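Local coordinates for L-methionine gamma-lyase (Fusobacterium nucleatum subsp. nucleatum ATCC 25586, PDB 7BQW), which belongs to the Cys/Met metabolism family of pyridoxal phosphate-dependent enzymes and assembles from four copies of its chain, at residues Ile13-Leu18 with Glu68-Ala73. Residues are numbered along the deposited sequence; the frame is centred on the assembly and turned at random.
Sequences IHAGTL and ENKIAA
Lys70 reaches from helix 62-75 to the C-terminal end of helix 8-14 and spends its amino group on main-chain carbonyls there. The principal bond runs from Lys70 NZ to Ala15 O at 2.7 Å; it meets the oxygen at a C=O...N angle of 141°, the donor tilted 23° from the carbonyl plane. A weak second bond, 3.2 Å long, joins Lys70 NZ to Ile13 O, and Ala12 O is a third acceptor for the same nitrogen. The chain is extended through chi2 and chi3 and bends at chi4 (-69°), which turns NZ back onto Ala15 O; on the way Lys70 CG passes 3.1 Å from that oxygen. Ile254 and Leu257 of helix 247-257 pack against the Lys70 side chain, while Lys258 NZ supplies another hydrogen bond to Ile13 O. Ala15, the first residue to leave helical geometry, is the second residue of a type II beta turn from His14 to Thr17, closed by Thr17 N to His14 O at 3.1 Å. Gly16, the third, has a positive phi that suits glycine, since a CB would press on the carbonyl O of Ala15 and come close to Asn69 CB. Beside the polar cluster, the methyls Ala15 CB and Ala73 CB touch at 3.8 Å, one helical turn along from Asn69. The imidazole of His14 serves a different interface: its NE2 is hydrogen-bonded to Glu379 of the second subunit. In sum, a lysine side chain hydrogen-bonds carbonyls at and just beyond a helix C-terminus, joining the N-terminal segment to a helix whose Ile71 packs on strand 220-224 of the seven-stranded sheet of the PLP-dependent aminotransferase-like fold.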
ATOM      1  N   ILE A  13      -0.521  21.666   4.306  1.00 38.96           N
ATOM      2  CA  ILE A  13       0.723  20.997   3.934  1.00 38.14           C
ATOM      3  C   ILE A  13       1.560  20.683   5.172  1.00 36.94           C
ATOM      4  O   ILE A  13       2.149  19.599   5.279  1.00 35.68           O
ATOM      5  CB  ILE A  13       1.485  21.845   2.896  1.00 34.33           C
ATOM      6  CG1 ILE A  13       0.795  21.730   1.543  1.00 36.11           C
ATOM      7  CG2 ILE A  13       2.960  21.446   2.804  1.00 33.90           C
ATOM      8  CD1 ILE A  13       1.329  22.692   0.487  1.00 38.99           C
ATOM      9  N   HIS A  14       1.567  21.578   6.158  1.00 34.87           N
ATOM     10  CA  HIS A  14       2.514  21.471   7.255  1.00 39.67           C
ATOM     11  C   HIS A  14       1.926  21.151   8.628  1.00 43.22           C
ATOM     12  O   HIS A  14       2.686  20.692   9.497  1.00 42.26           O
ATOM     13  CB  HIS A  14       3.323  22.775   7.358  1.00 38.38           C
ATOM     14  CG  HIS A  14       4.291  22.956   6.240  1.00 38.95           C
ATOM     15  ND1 HIS A  14       5.521  22.332   6.215  1.00 38.60           N
ATOM     16  CD2 HIS A  14       4.201  23.663   5.090  1.00 38.83           C
ATOM     17  CE1 HIS A  14       6.152  22.659   5.105  1.00 39.49           C
ATOM     18  NE2 HIS A  14       5.374  23.467   4.406  1.00 45.38           N
ATOM     19  N   ALA A  15       0.628  21.404   8.870  1.00 33.47           N
ATOM     20  CA  ALA A  15       0.061  21.147  10.197  1.00 40.66           C
ATOM     21  C   ALA A  15       0.321  19.706  10.643  1.00 46.64           C
ATOM     22  O   ALA A  15       0.080  18.761   9.893  1.00 47.64           O
ATOM     23  CB  ALA A  15      -1.439  21.433  10.201  1.00 38.56           C
ATOM     24  N   GLY A  16       0.850  19.543  11.855  1.00 40.49           N
ATOM     25  CA  GLY A  16       1.092  18.230  12.418  1.00 38.29           C
ATOM     26  C   GLY A  16       2.390  17.554  12.014  1.00 48.72           C
ATOM     27  O   GLY A  16       2.630  16.413  12.437  1.00 45.14           O
ATOM     28  N   THR A  17       3.234  18.206  11.208  1.00 53.84           N
ATOM     29  CA  THR A  17       4.433  17.556  10.691  1.00 44.98           C
ATOM     30  C   THR A  17       5.270  16.985  11.832  1.00 46.01           C
ATOM     31  O   THR A  17       5.277  17.495  12.954  1.00 49.09           O
ATOM     32  CB  THR A  17       5.263  18.547   9.853  1.00 49.93           C
ATOM     33  OG1 THR A  17       6.296  17.846   9.141  1.00 59.05           O
ATOM     34  CG2 THR A  17       5.926  19.595  10.731  1.00 45.69           C
ATOM     35  N   LEU A  18       5.952  15.894  11.554  1.00 46.30           N
ATOM     36  CA  LEU A  18       6.883  15.313  12.508  1.00 51.63           C
ATOM     37  C   LEU A  18       8.281  15.246  11.898  1.00 55.48           C
ATOM     38  O   LEU A  18       9.069  14.336  12.186  1.00 53.98           O
ATOM     39  CB  LEU A  18       6.396  13.941  12.984  1.00 46.94           C
ATOM     40  CG  LEU A  18       5.046  13.990  13.737  1.00 48.29           C
ATOM     41  CD1 LEU A  18       4.515  12.609  14.175  1.00 38.72           C
ATOM     42  CD2 LEU A  18       5.163  14.895  14.937  1.00 47.05           C
ATOM     43  N   GLU A  68      -5.279  13.425  11.959  1.00 35.23           N
ATOM     44  CA  GLU A  68      -6.251  13.981  12.896  1.00 42.07           C
ATOM     45  C   GLU A  68      -5.880  15.410  13.309  1.00 37.03           C
ATOM     46  O   GLU A  68      -6.746  16.289  13.348  1.00 37.54           O
ATOM     47  CB  GLU A  68      -6.385  13.042  14.103  1.00 34.18           C
ATOM     48  CG  GLU A  68      -7.007  11.716  13.710  1.00 32.37           C
ATOM     49  CD  GLU A  68      -7.019  10.682  14.827  1.00 38.58           C
ATOM     50  OE1 GLU A  68      -7.937   9.827  14.815  1.00 39.07           O
ATOM     51  OE2 GLU A  68      -6.123  10.713  15.704  1.00 34.47           O
ATOM     52  N   ASN A  69      -4.595  15.670  13.582  1.00 38.07           N
ATOM     53  CA  ASN A  69      -4.153  17.036  13.863  1.00 37.69           C
ATOM     54  C   ASN A  69      -4.332  17.956  12.655  1.00 40.98           C
ATOM     55  O   ASN A  69      -4.677  19.133  12.825  1.00 39.53           O
ATOM     56  CB  ASN A  69      -2.689  17.031  14.309  1.00 38.04           C
ATOM     57  CG  ASN A  69      -2.474  16.266  15.605  1.00 42.43           C
ATOM     58  OD1 ASN A  69      -1.559  15.462  15.717  1.00 50.30           O
ATOM     59  ND2 ASN A  69      -3.323  16.510  16.584  1.00 38.41           N
ATOM     60  N   LYS A  70      -4.131  17.435  11.435  1.00 39.42           N
ATOM     61  CA  LYS A  70      -4.306  18.244  10.226  1.00 41.18           C
ATOM     62  C   LYS A  70      -5.741  18.734  10.075  1.00 38.39           C
ATOM     63  O   LYS A  70      -5.991  19.942   9.952  1.00 38.12           O
ATOM     64  CB  LYS A  70      -3.894  17.451   8.976  1.00 40.61           C
ATOM     65  CG  LYS A  70      -2.400  17.403   8.746  1.00 40.73           C
ATOM     66  CD  LYS A  70      -2.005  16.899   7.351  1.00 36.11           C
ATOM     67  CE  LYS A  70      -0.479  16.746   7.283  1.00 42.75           C
ATOM     68  NZ  LYS A  70       0.230  18.075   7.304  1.00 38.79           N
ATOM     69  N   ILE A  71      -6.698  17.803  10.026  1.00 37.74           N
ATOM     70  CA  ILE A  71      -8.082  18.204   9.789  1.00 38.21           C
ATOM     71  C   ILE A  71      -8.554  19.162  10.880  1.00 37.66           C
ATOM     72  O   ILE A  71      -9.285  20.119  10.605  1.00 38.42           O
ATOM     73  CB  ILE A  71      -8.989  16.964   9.671  1.00 35.94           C
ATOM     74  CG1 ILE A  71     -10.393  17.371   9.237  1.00 27.82           C
ATOM     75  CG2 ILE A  71      -8.958  16.132  10.964  1.00 32.03           C
ATOM     76  CD1 ILE A  71     -10.434  18.225   7.963  1.00 31.78           C
ATOM     77  N   ALA A  72      -8.108  18.954  12.122  1.00 33.52           N
ATOM     78  CA  ALA A  72      -8.486  19.857  13.208  1.00 37.46           C
ATOM     79  C   ALA A  72      -8.042  21.286  12.901  1.00 42.36           C
ATOM     80  O   ALA A  72      -8.869  22.213  12.817  1.00 39.84           O
ATOM     81  CB  ALA A  72      -7.883  19.374  14.538  1.00 35.25           C
ATOM     82  N   ALA A  73      -6.723  21.473  12.736  1.00 37.57           N
ATOM     83  CA  ALA A  73      -6.171  22.725  12.219  1.00 37.68           C
ATOM     84  C   ALA A  73      -7.005  23.318  11.083  1.00 37.37           C
ATOM     85  O   ALA A  73      -7.385  24.492  11.119  1.00 38.98           O
ATOM     86  CB  ALA A  73      -4.742  22.490  11.751  1.00 28.11           C
TER